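Local coordinates for protein glycine oxidase (Bacillus cereus ATCC 14579, PDB 7CYX) that probably catalyses the FAD-dependent oxidation of glycine by oxygen to glyoxylate, hydrogen peroxide and ammonium, a reaction that feeds thiamine diphosphate biosynthesis, at residues A[232-237]-A[302-307]; A[250-255]-A[263-268]; A[19-24]-A[163-168]. All blocks are in the same frame, centred on the assembly; numbering follows the deposited sequence.

Contact 1: residues A[232-237]-A[302-307]; sequences VVAVRS and STWAGL. With FAD (flavin-adenine dinucleotide), chain C.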
loop_
_atom_site.group_PDB
_atom_site.type_symbol
_atom_site.label_atom_id
_atom_site.label_comp_id
_atom_site.label_asym_id
_atom_site.label_seq_id
_atom_site.Cartn_x
_atom_site.Cartn_y
_atom_site.Cartn_z
ATOM N N VAL A 232 -3.699 -19.345 6.520
ATOM C CA VAL A 232 -4.678 -18.294 6.578
ATOM C C VAL A 232 -5.343 -18.099 5.210
ATOM O O VAL A 232 -4.801 -18.452 4.166
ATOM C CB VAL A 232 -4.112 -16.994 7.181
ATOM C CG1 VAL A 232 -2.652 -17.108 7.576
ATOM C CG2 VAL A 232 -4.359 -15.779 6.310
ATOM N N VAL A 233 -6.566 -17.558 5.269
ATOM C CA VAL A 233 -7.453 -17.338 4.136
ATOM C C VAL A 233 -7.783 -15.845 4.082
ATOM O O VAL A 233 -7.835 -15.181 5.120
ATOM C CB VAL A 233 -8.719 -18.194 4.298
ATOM C CG1 VAL A 233 -9.911 -17.601 3.583
ATOM C CG2 VAL A 233 -8.485 -19.631 3.871
ATOM N N ALA A 234 -8.009 -15.329 2.873
ATOM C CA ALA A 234 -8.378 -13.923 2.677
ATOM C C ALA A 234 -9.564 -13.843 1.718
ATOM O O ALA A 234 -9.586 -14.519 0.690
ATOM C CB ALA A 234 -7.200 -13.139 2.130
ATOM N N VAL A 235 -10.541 -13.001 2.056
ATOM C CA VAL A 235 -11.636 -12.742 1.162
ATOM C C VAL A 235 -11.806 -11.230 1.008
ATOM O O VAL A 235 -11.365 -10.458 1.842
ATOM C CB VAL A 235 -12.916 -13.414 1.675
ATOM C CG1 VAL A 235 -12.711 -14.904 1.889
ATOM C CG2 VAL A 235 -13.426 -12.748 2.940
ATOM N N ARG A 236 -12.448 -10.837 -0.090
ATOM C CA ARG A 236 -12.801 -9.459 -0.355
ATOM C C ARG A 236 -14.316 -9.325 -0.191
ATOM O O ARG A 236 -15.030 -10.282 -0.400
ATOM C CB ARG A 236 -12.383 -9.085 -1.779
ATOM C CG ARG A 236 -10.898 -9.265 -2.065
ATOM C CD ARG A 236 -10.196 -7.928 -2.127
ATOM N NE ARG A 236 -8.740 -8.006 -2.066
ATOM C CZ ARG A 236 -7.955 -6.951 -1.845
ATOM N NH1 ARG A 236 -8.493 -5.753 -1.659
ATOM N NH2 ARG A 236 -6.643 -7.094 -1.818
ATOM N N SER A 237 -14.791 -8.133 0.172
ATOM C CA SER A 237 -16.228 -7.883 0.235
ATOM C C SER A 237 -16.513 -6.419 -0.107
ATOM O O SER A 237 -15.743 -5.534 0.201
ATOM C CB SER A 237 -16.784 -8.248 1.578
ATOM O OG SER A 237 -18.017 -7.588 1.811
ATOM N N SER A 302 -7.530 -15.354 -1.605
ATOM C CA SER A 302 -6.247 -16.066 -1.498
ATOM C C SER A 302 -6.195 -16.917 -0.237
ATOM O O SER A 302 -7.017 -16.744 0.635
ATOM C CB SER A 302 -5.215 -14.991 -1.386
ATOM O OG SER A 302 -3.961 -15.416 -1.830
ATOM N N THR A 303 -5.196 -17.781 -0.189
ATOM C CA THR A 303 -4.876 -18.614 0.983
ATOM C C THR A 303 -3.357 -18.730 1.039
ATOM O O THR A 303 -2.751 -18.751 -0.004
ATOM C CB THR A 303 -5.576 -19.969 0.936
ATOM O OG1 THR A 303 -5.194 -20.564 2.165
ATOM C CG2 THR A 303 -5.140 -20.839 -0.217
ATOM N N TRP A 304 -2.774 -18.761 2.228
ATOM C CA TRP A 304 -1.304 -18.897 2.304
ATOM C C TRP A 304 -0.907 -19.511 3.633
ATOM O O TRP A 304 -1.747 -19.629 4.497
ATOM C CB TRP A 304 -0.614 -17.555 2.087
ATOM C CG TRP A 304 -0.902 -16.557 3.156
ATOM C CD1 TRP A 304 -0.287 -16.440 4.359
ATOM C CD2 TRP A 304 -1.886 -15.524 3.108
ATOM N NE1 TRP A 304 -0.824 -15.407 5.061
ATOM C CE2 TRP A 304 -1.805 -14.825 4.319
ATOM C CE3 TRP A 304 -2.824 -15.125 2.162
ATOM C CZ2 TRP A 304 -2.623 -13.747 4.607
ATOM C CZ3 TRP A 304 -3.634 -14.057 2.449
ATOM C CH2 TRP A 304 -3.541 -13.387 3.658
ATOM N N ALA A 305 0.365 -19.868 3.742
ATOM C CA ALA A 305 0.941 -20.481 4.948
ATOM C C ALA A 305 2.197 -19.712 5.342
ATOM O O ALA A 305 2.986 -19.415 4.473
ATOM C CB ALA A 305 1.266 -21.918 4.660
ATOM N N GLY A 306 2.336 -19.423 6.628
ATOM C CA GLY A 306 3.479 -18.720 7.219
ATOM C C GLY A 306 4.069 -19.490 8.385
ATOM O O GLY A 306 3.381 -20.291 9.013
ATOM N N LEU A 307 5.351 -19.242 8.670
ATOM C CA LEU A 307 6.143 -20.050 9.613
ATOM C C LEU A 307 6.539 -19.196 10.825
ATOM O O LEU A 307 7.578 -18.513 10.800
ATOM C CB LEU A 307 7.384 -20.595 8.892
ATOM C CG LEU A 307 7.085 -21.383 7.616
ATOM C CD1 LEU A 307 8.356 -22.004 7.053
ATOM C CD2 LEU A 307 6.037 -22.460 7.858
HETATM P PA FAD C . 10.861 -13.883 9.304
HETATM O O1A FAD C . 9.898 -12.883 8.798
HETATM O O2A FAD C . 10.599 -15.319 8.948
HETATM O O5B FAD C . 12.288 -13.391 8.861
HETATM C C5B FAD C . 13.358 -14.278 8.862
HETATM C C4B FAD C . 14.077 -13.995 7.571
HETATM O O4B FAD C . 15.400 -14.484 7.693
HETATM C C3B FAD C . 13.458 -14.715 6.394
HETATM O O3B FAD C . 13.120 -13.712 5.410
HETATM C C2B FAD C . 14.533 -15.661 5.867
HETATM O O2B FAD C . 14.636 -15.597 4.438
HETATM C C1B FAD C . 15.783 -15.066 6.443
HETATM N N9A FAD C . 16.883 -15.997 6.683
HETATM C C8A FAD C . 16.824 -17.096 7.461
HETATM N N7A FAD C . 18.019 -17.716 7.481
HETATM C C5A FAD C . 18.864 -16.974 6.747
HETATM C C6A FAD C . 20.275 -17.081 6.384
HETATM N N6A FAD C . 20.967 -18.142 6.852
HETATM N N1A FAD C . 20.799 -16.137 5.559
HETATM C C2A FAD C . 20.045 -15.128 5.105
HETATM N N3A FAD C . 18.733 -14.969 5.399
HETATM C C4A FAD C . 18.114 -15.843 6.215
HETATM N N1 FAD C . 2.660 -11.378 14.945
HETATM C C2 FAD C . 1.992 -10.343 15.548
HETATM O O2 FAD C . 2.704 -9.566 16.228
HETATM N N3 FAD C . 0.656 -10.157 15.416
HETATM C C4 FAD C . -0.072 -10.982 14.631
HETATM O O4 FAD C . -1.307 -10.833 14.436
HETATM C C4X FAD C . 0.602 -12.133 13.979
HETATM N N5 FAD C . -0.070 -13.014 13.228
HETATM C C5X FAD C . 0.569 -14.037 12.626
HETATM C C6 FAD C . -0.153 -14.909 11.830
HETATM C C7 FAD C . 0.484 -15.972 11.213
HETATM C C7M FAD C . -0.304 -16.944 10.353
HETATM C C8 FAD C . 1.921 -16.164 11.373
HETATM C C8M FAD C . 2.648 -17.313 10.689
HETATM C C9 FAD C . 2.625 -15.301 12.150
HETATM C C9A FAD C . 2.022 -14.241 12.786
HETATM N N10 FAD C . 2.763 -13.338 13.561
HETATM C C10 FAD C . 2.051 -12.287 14.182
HETATM C "C1'" FAD C . 4.191 -13.506 13.867
HETATM C "C2'" FAD C . 5.204 -12.799 13.026
HETATM O "O2'" FAD C . 4.993 -13.194 11.660
HETATM C "C3'" FAD C . 6.576 -13.244 13.500
HETATM O "O3'" FAD C . 6.656 -13.352 14.952
HETATM C "C4'" FAD C . 7.604 -12.317 12.839
HETATM O "O4'" FAD C . 7.340 -12.207 11.430
HETATM C "C5'" FAD C . 9.012 -12.838 12.947
HETATM O "O5'" FAD C . 9.817 -12.031 12.107
HETATM P P FAD C . 11.309 -12.484 11.783
HETATM O O1P FAD C . 11.978 -12.991 13.008
HETATM O O2P FAD C . 11.927 -11.390 10.954
HETATM O O3P FAD C . 10.962 -13.818 10.924
#
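Two donors of strand 302-307 grip the carbonyl oxygen Val232 O. The amide Trp304 N reaches it at 2.8 Å, tilted little from the carbonyl plane, while the hydroxyl Thr303 OG1 donates to Val232 O at 2.9 Å from well above that plane, 40° out of it. The threonine can do so because OG1 lies anti to its own backbone N (chi1 -177°), which swings the hydroxyl across to strand 232-236. Val232 N returns a nearly straight bond to Trp304 O, closing the ring of an antiparallel hydrogen-bonded pair. Two residues on, Ala234 and Ser302 form a second such pair, with Ala234 N on Ser302 O at 2.8 Å and the longer Ser302 N to Ala234 O bond at 3.2 Å. Val233 and Thr303 make the non-hydrogen-bonded pair between them, and Val233 CG2 leans on Thr303 OG1 at 3.8 Å.

On the opposite face of the sheet, the Trp304 indole folds back over its neighbour strand. With CG between backbone N and carbonyl carbon (chi1 65°), the ring meets Ala234 CB through Trp304 CZ3 at 3.7 Å. It also lies alongside Val232, although the model sets CG2 closer to the ring than is credible. The indole nitrogen is satisfied by the carbonyl of Ala45. Val232 CG1 also touches the flavin methyl C7M at 3.6 Å, and Gly306 C lies 3.5 Å from the neighbouring methyl C8M. A valine methyl and the glycine backbone thus meet the two methyls of the dimethylbenzene end of the isoalloxazine, while the backbone groups of the two hydrogen-bonded pairs are satisfied across the strands.

Contact 2: residues A[250-255]-A[263-268]; sequences RFYITP and IGATMK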
loop_
_atom_site.group_PDB
_atom_site.type_symbol
_atom_site.label_atom_id
_atom_site.label_comp_id
_atom_site.label_asym_id
_atom_site.label_seq_id
_atom_site.Cartn_x
_atom_site.Cartn_y
_atom_site.Cartn_z
ATOM N N ARG A 250 -7.486 -17.169 20.001
ATOM C CA ARG A 250 -6.409 -17.075 18.972
ATOM C C ARG A 250 -6.963 -16.951 17.546
ATOM O O ARG A 250 -6.281 -16.350 16.731
ATOM C CB ARG A 250 -5.262 -18.077 19.148
ATOM C CG ARG A 250 -4.556 -18.001 20.491
ATOM C CD ARG A 250 -3.810 -19.284 20.787
ATOM N NE ARG A 250 -2.604 -19.114 21.580
ATOM C CZ ARG A 250 -1.510 -19.850 21.439
ATOM N NH1 ARG A 250 -1.459 -20.781 20.507
ATOM N NH2 ARG A 250 -0.462 -19.645 22.214
ATOM N N PHE A 251 -8.153 -17.471 17.267
ATOM C CA PHE A 251 -8.732 -17.361 15.910
ATOM C C PHE A 251 -9.134 -15.909 15.660
ATOM O O PHE A 251 -9.663 -15.255 16.550
ATOM C CB PHE A 251 -9.912 -18.313 15.767
ATOM C CG PHE A 251 -10.464 -18.438 14.374
ATOM C CD1 PHE A 251 -9.920 -19.327 13.476
ATOM C CD2 PHE A 251 -11.541 -17.682 13.970
ATOM C CE1 PHE A 251 -10.432 -19.450 12.200
ATOM C CE2 PHE A 251 -12.054 -17.805 12.696
ATOM C CZ PHE A 251 -11.497 -18.687 11.813
ATOM N N TYR A 252 -8.897 -15.418 14.453
ATOM C CA TYR A 252 -9.224 -14.000 14.218
ATOM C C TYR A 252 -9.763 -13.758 12.820
ATOM O O TYR A 252 -9.470 -14.484 11.896
ATOM C CB TYR A 252 -7.962 -13.157 14.351
ATOM C CG TYR A 252 -6.840 -13.634 13.475
ATOM C CD1 TYR A 252 -6.788 -13.285 12.144
ATOM C CD2 TYR A 252 -5.856 -14.461 13.967
ATOM C CE1 TYR A 252 -5.776 -13.733 11.323
ATOM C CE2 TYR A 252 -4.831 -14.916 13.163
ATOM C CZ TYR A 252 -4.794 -14.551 11.837
ATOM O OH TYR A 252 -3.793 -14.990 11.035
ATOM N N ILE A 253 -10.573 -12.717 12.742
ATOM C CA ILE A 253 -11.109 -12.172 11.476
ATOM C C ILE A 253 -10.652 -10.725 11.516
ATOM O O ILE A 253 -10.935 -10.063 12.484
ATOM C CB ILE A 253 -12.635 -12.273 11.396
ATOM C CG1 ILE A 253 -13.125 -13.696 11.642
ATOM C CG2 ILE A 253 -13.115 -11.740 10.064
ATOM C CD1 ILE A 253 -14.559 -13.910 11.275
ATOM N N THR A 254 -9.908 -10.284 10.524
ATOM C CA THR A 254 -9.458 -8.888 10.609
ATOM C C THR A 254 -9.689 -8.174 9.295
ATOM O O THR A 254 -9.421 -8.756 8.265
ATOM C CB THR A 254 -7.949 -8.805 10.816
ATOM O OG1 THR A 254 -7.735 -9.299 12.125
ATOM C CG2 THR A 254 -7.422 -7.394 10.759
ATOM N N PRO A 255 -10.257 -6.962 9.318
ATOM C CA PRO A 255 -10.288 -6.131 8.117
ATOM C C PRO A 255 -8.876 -5.651 7.764
ATOM O O PRO A 255 -8.025 -5.586 8.649
ATOM C CB PRO A 255 -11.147 -4.920 8.505
ATOM C CG PRO A 255 -10.977 -4.837 10.013
ATOM C CD PRO A 255 -10.875 -6.286 10.474
ATOM N N ILE A 263 -8.420 -14.085 7.657
ATOM C CA ILE A 263 -9.042 -15.044 8.568
ATOM C C ILE A 263 -8.105 -16.227 8.794
ATOM O O ILE A 263 -7.737 -16.915 7.850
ATOM C CB ILE A 263 -10.371 -15.559 7.987
ATOM C CG1 ILE A 263 -11.241 -14.454 7.394
ATOM C CG2 ILE A 263 -11.126 -16.367 9.026
ATOM C CD1 ILE A 263 -12.246 -14.956 6.393
ATOM N N GLY A 264 -7.812 -16.508 10.060
ATOM C CA GLY A 264 -6.865 -17.540 10.447
ATOM C C GLY A 264 -6.876 -17.767 11.958
ATOM O O GLY A 264 -7.697 -17.191 12.653
ATOM N N ALA A 265 -5.999 -18.632 12.473
ATOM C CA ALA A 265 -4.993 -19.326 11.700
ATOM C C ALA A 265 -4.698 -20.673 12.371
ATOM O O ALA A 265 -4.696 -20.760 13.604
ATOM C CB ALA A 265 -3.765 -18.452 11.626
ATOM N N THR A 266 -4.453 -21.709 11.560
ATOM C CA THR A 266 -4.132 -23.029 12.075
ATOM C C THR A 266 -2.749 -23.009 12.715
ATOM O O THR A 266 -1.941 -22.101 12.477
ATOM C CB THR A 266 -4.098 -24.119 11.000
ATOM O OG1 THR A 266 -3.080 -23.807 10.040
ATOM C CG2 THR A 266 -5.447 -24.303 10.356
ATOM N N MET A 267 -2.486 -24.060 13.494
ATOM C CA MET A 267 -1.239 -24.250 14.188
ATOM C C MET A 267 -0.698 -25.651 13.849
ATOM O O MET A 267 -1.317 -26.662 14.192
ATOM C CB MET A 267 -1.453 -24.101 15.700
ATOM C CG MET A 267 -0.192 -23.692 16.449
ATOM S SD MET A 267 -0.417 -23.497 18.247
ATOM C CE MET A 267 0.265 -25.041 18.859
ATOM N N LYS A 268 0.451 -25.706 13.160
ATOM C CA LYS A 268 1.110 -26.969 12.794
ATOM C C LYS A 268 2.606 -26.895 13.117
ATOM O O LYS A 268 3.425 -26.534 12.283
ATOM C CB LYS A 268 0.840 -27.258 11.320
ATOM C CG LYS A 268 -0.572 -27.738 10.980
ATOM C CD LYS A 268 -0.656 -28.308 9.557
ATOM C CE LYS A 268 -2.031 -28.248 8.913
ATOM N NZ LYS A 268 -1.957 -28.291 7.421
#
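Ile263 lies in the second strand of an antiparallel beta hairpin, 251-256 with 260-269, and faces Ile253 in a non-hydrogen-bonded pair. Its CG2, anti to the backbone N, reaches Phe251 CZ at 3.6 Å and lies farther from Ile253 CG1, so one methyl serves two hydrophobic neighbours.

Gly264 comes next, paired with Tyr252 through two backbone bonds: Tyr252 N to Gly264 O at 2.8 Å and Gly264 N to Tyr252 O at 3.2 Å. Gly264 O is flanked by two rings. It sits over the centre of the Tyr252 face and, toward the rim, over a face of Phe251. Tyr252 is folded back over the glycine by a chi1 of 54°, and Gly264 CA makes a CH-pi contact 4.2 Å from the ring centroid.

The peptide bond leading into Ala265 is cis. Ala265 CB packs at 3.5 Å from Tyr252 OH, and both residues line the FAD pocket, where Tyr252 also leans on Ala47 and Leu49. Met267 meets Arg250 near the open end of the hairpin, its sulfur at the guanidinium edge, in plane, with SD 3.7 Å from Arg250 NH1.

Contact 3: residues A[19-24]-A[163-168]; sequences VAHFLA and AHSAAI
His21 ND1 and Ser165 OG, 2.8 Å apart, form the single hydrogen bond between segments 19-24 and 163-168, and either partner could be the donor. The serine oxygen approaches the imidazole at its edge, near the ring plane, as suits a bond to a ring nitrogen. Both side chains start anti to their backbone N (chi1 164° for His21 and 172° for Ser165), and this brings the ring edge and the hydroxyl together between the helices. Ser165 OG has a second partner in Lys83 NZ, so the buried hydroxyl bridges a histidine and a lysine.

The rest is close apolar packing of alanines. Ala166 presents its methyl to the first helix, where CB lies 3.8 Å from Ala20 CB and 4.4 Å from Ala24 CB. Ala24 CB in turn rests 3.8 Å from Ala166 O. With such small residues at the interface, the backbones draw near: His21 CA and Ala166 CA are 4.5 Å apart, and the helix axes approach to 7.7 Å at an angle of 28°, running in nearly the same direction.

Helix 14-25 follows strand 5-10 in the Rossmann-type dinucleotide-binding fold. Ala20 touches strands 5-10 and 30-33 of its sheet and Ala24 touches strand 30-33, helix 341-352 packs against Phe22 and Leu23, and helix 73-84 covers His21 and Ser165.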
loop_
_atom_site.group_PDB
_atom_site.type_symbol
_atom_site.label_atom_id
_atom_site.label_comp_id
_atom_site.label_asym_id
_atom_site.label_seq_id
_atom_site.Cartn_x
_atom_site.Cartn_y
_atom_site.Cartn_z
ATOM N N VAL A 19 15.729 -3.747 13.020
ATOM C CA VAL A 19 17.082 -3.502 13.492
ATOM C C VAL A 19 17.812 -2.617 12.463
ATOM O O VAL A 19 18.457 -1.645 12.814
ATOM C CB VAL A 19 17.801 -4.840 13.767
ATOM C CG1 VAL A 19 19.270 -4.651 14.087
ATOM C CG2 VAL A 19 17.130 -5.625 14.896
ATOM N N ALA A 20 17.697 -2.956 11.174
ATOM C CA ALA A 20 18.341 -2.195 10.118
ATOM C C ALA A 20 17.908 -0.725 10.214
ATOM O O ALA A 20 18.723 0.145 10.164
ATOM C CB ALA A 20 18.011 -2.791 8.772
ATOM N N HIS A 21 16.602 -0.483 10.384
ATOM C CA HIS A 21 16.041 0.864 10.433
ATOM C C HIS A 21 16.706 1.702 11.528
ATOM O O HIS A 21 17.196 2.759 11.239
ATOM C CB HIS A 21 14.531 0.837 10.667
ATOM C CG HIS A 21 13.972 2.152 11.106
ATOM N ND1 HIS A 21 13.752 3.191 10.226
ATOM C CD2 HIS A 21 13.623 2.613 12.326
ATOM C CE1 HIS A 21 13.273 4.234 10.883
ATOM N NE2 HIS A 21 13.182 3.903 12.178
ATOM N N PHE A 22 16.657 1.231 12.781
ATOM C CA PHE A 22 17.104 2.004 13.941
ATOM C C PHE A 22 18.614 2.275 13.893
ATOM O O PHE A 22 19.023 3.375 14.261
ATOM C CB PHE A 22 16.704 1.323 15.251
ATOM C CG PHE A 22 15.233 1.418 15.543
ATOM C CD1 PHE A 22 14.692 2.567 16.107
ATOM C CD2 PHE A 22 14.374 0.387 15.189
ATOM C CE1 PHE A 22 13.330 2.661 16.350
ATOM C CE2 PHE A 22 13.008 0.492 15.413
ATOM C CZ PHE A 22 12.488 1.620 16.009
ATOM N N LEU A 23 19.424 1.291 13.462
ATOM C CA LEU A 23 20.900 1.431 13.386
ATOM C C LEU A 23 21.281 2.461 12.324
ATOM O O LEU A 23 21.989 3.416 12.621
ATOM C CB LEU A 23 21.551 0.093 13.037
ATOM C CG LEU A 23 21.682 -0.938 14.158
ATOM C CD1 LEU A 23 22.336 -2.201 13.614
ATOM C CD2 LEU A 23 22.472 -0.403 15.343
ATOM N N ALA A 24 20.816 2.240 11.089
ATOM C CA ALA A 24 21.112 3.122 9.934
ATOM C C ALA A 24 20.652 4.556 10.216
ATOM O O ALA A 24 21.289 5.514 9.814
ATOM C CB ALA A 24 20.437 2.610 8.683
ATOM N N ALA A 163 12.807 -1.600 5.882
ATOM C CA ALA A 163 13.965 -1.980 5.045
ATOM C C ALA A 163 14.365 -0.843 4.087
ATOM O O ALA A 163 15.542 -0.527 3.944
ATOM C CB ALA A 163 13.678 -3.260 4.310
ATOM N N HIS A 164 13.392 -0.199 3.453
ATOM C CA HIS A 164 13.683 0.921 2.525
ATOM C C HIS A 164 14.137 2.179 3.288
ATOM O O HIS A 164 14.922 2.978 2.754
ATOM C CB HIS A 164 12.455 1.266 1.689
ATOM C CG HIS A 164 12.006 0.187 0.770
ATOM N ND1 HIS A 164 12.820 -0.327 -0.214
ATOM C CD2 HIS A 164 10.805 -0.422 0.648
ATOM C CE1 HIS A 164 12.148 -1.242 -0.881
ATOM N NE2 HIS A 164 10.892 -1.296 -0.390
ATOM N N SER A 165 13.593 2.376 4.498
ATOM C CA SER A 165 14.045 3.413 5.408
ATOM C C SER A 165 15.550 3.259 5.638
ATOM O O SER A 165 16.302 4.223 5.524
ATOM C CB SER A 165 13.291 3.350 6.714
ATOM O OG SER A 165 13.842 4.236 7.683
ATOM N N ALA A 166 15.953 2.024 5.965
ATOM C CA ALA A 166 17.326 1.655 6.205
ATOM C C ALA A 166 18.172 1.979 4.978
ATOM O O ALA A 166 19.260 2.527 5.118
ATOM C CB ALA A 166 17.438 0.188 6.541
ATOM N N ALA A 167 17.662 1.610 3.796
ATOM C CA ALA A 167 18.401 1.761 2.533
ATOM C C ALA A 167 18.617 3.251 2.229
ATOM O O ALA A 167 19.720 3.670 1.881
ATOM C CB ALA A 167 17.672 1.054 1.406
ATOM N N ILE A 168 17.547 4.032 2.385
ATOM C CA ILE A 168 17.573 5.476 2.237
ATOM C C ILE A 168 18.660 6.074 3.149
ATOM O O ILE A 168 19.375 7.015 2.741
ATOM C CB ILE A 168 16.167 6.064 2.503
ATOM C CG1 ILE A 168 15.232 5.758 1.324
ATOM C CG2 ILE A 168 16.238 7.558 2.795
ATOM C CD1 ILE A 168 13.756 5.927 1.605
#

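Contact 3 comes first along the chain, and contacts 1 and 2 follow it, the hairpin of contact 2 falling within the chain between the two strands of contact 1. Those two contacts are 9 Å apart between centres and share one mixed sheet, in which strands 225-236 and 260-269 are neighbours; Val233 O and Ile263 N, 2.8 Å apart, probably hydrogen-bond across them. Contact 3 lies about 29 Å from contact 1 and 30 Å from contact 2, centre to centre, among helices of the dinucleotide-binding part. FAD links the two regions: contacts 1 and 2 both supply residues to its pocket, whereas contact 3 packs the helix that begins at the FAD-binding residues Val14 and Ile15.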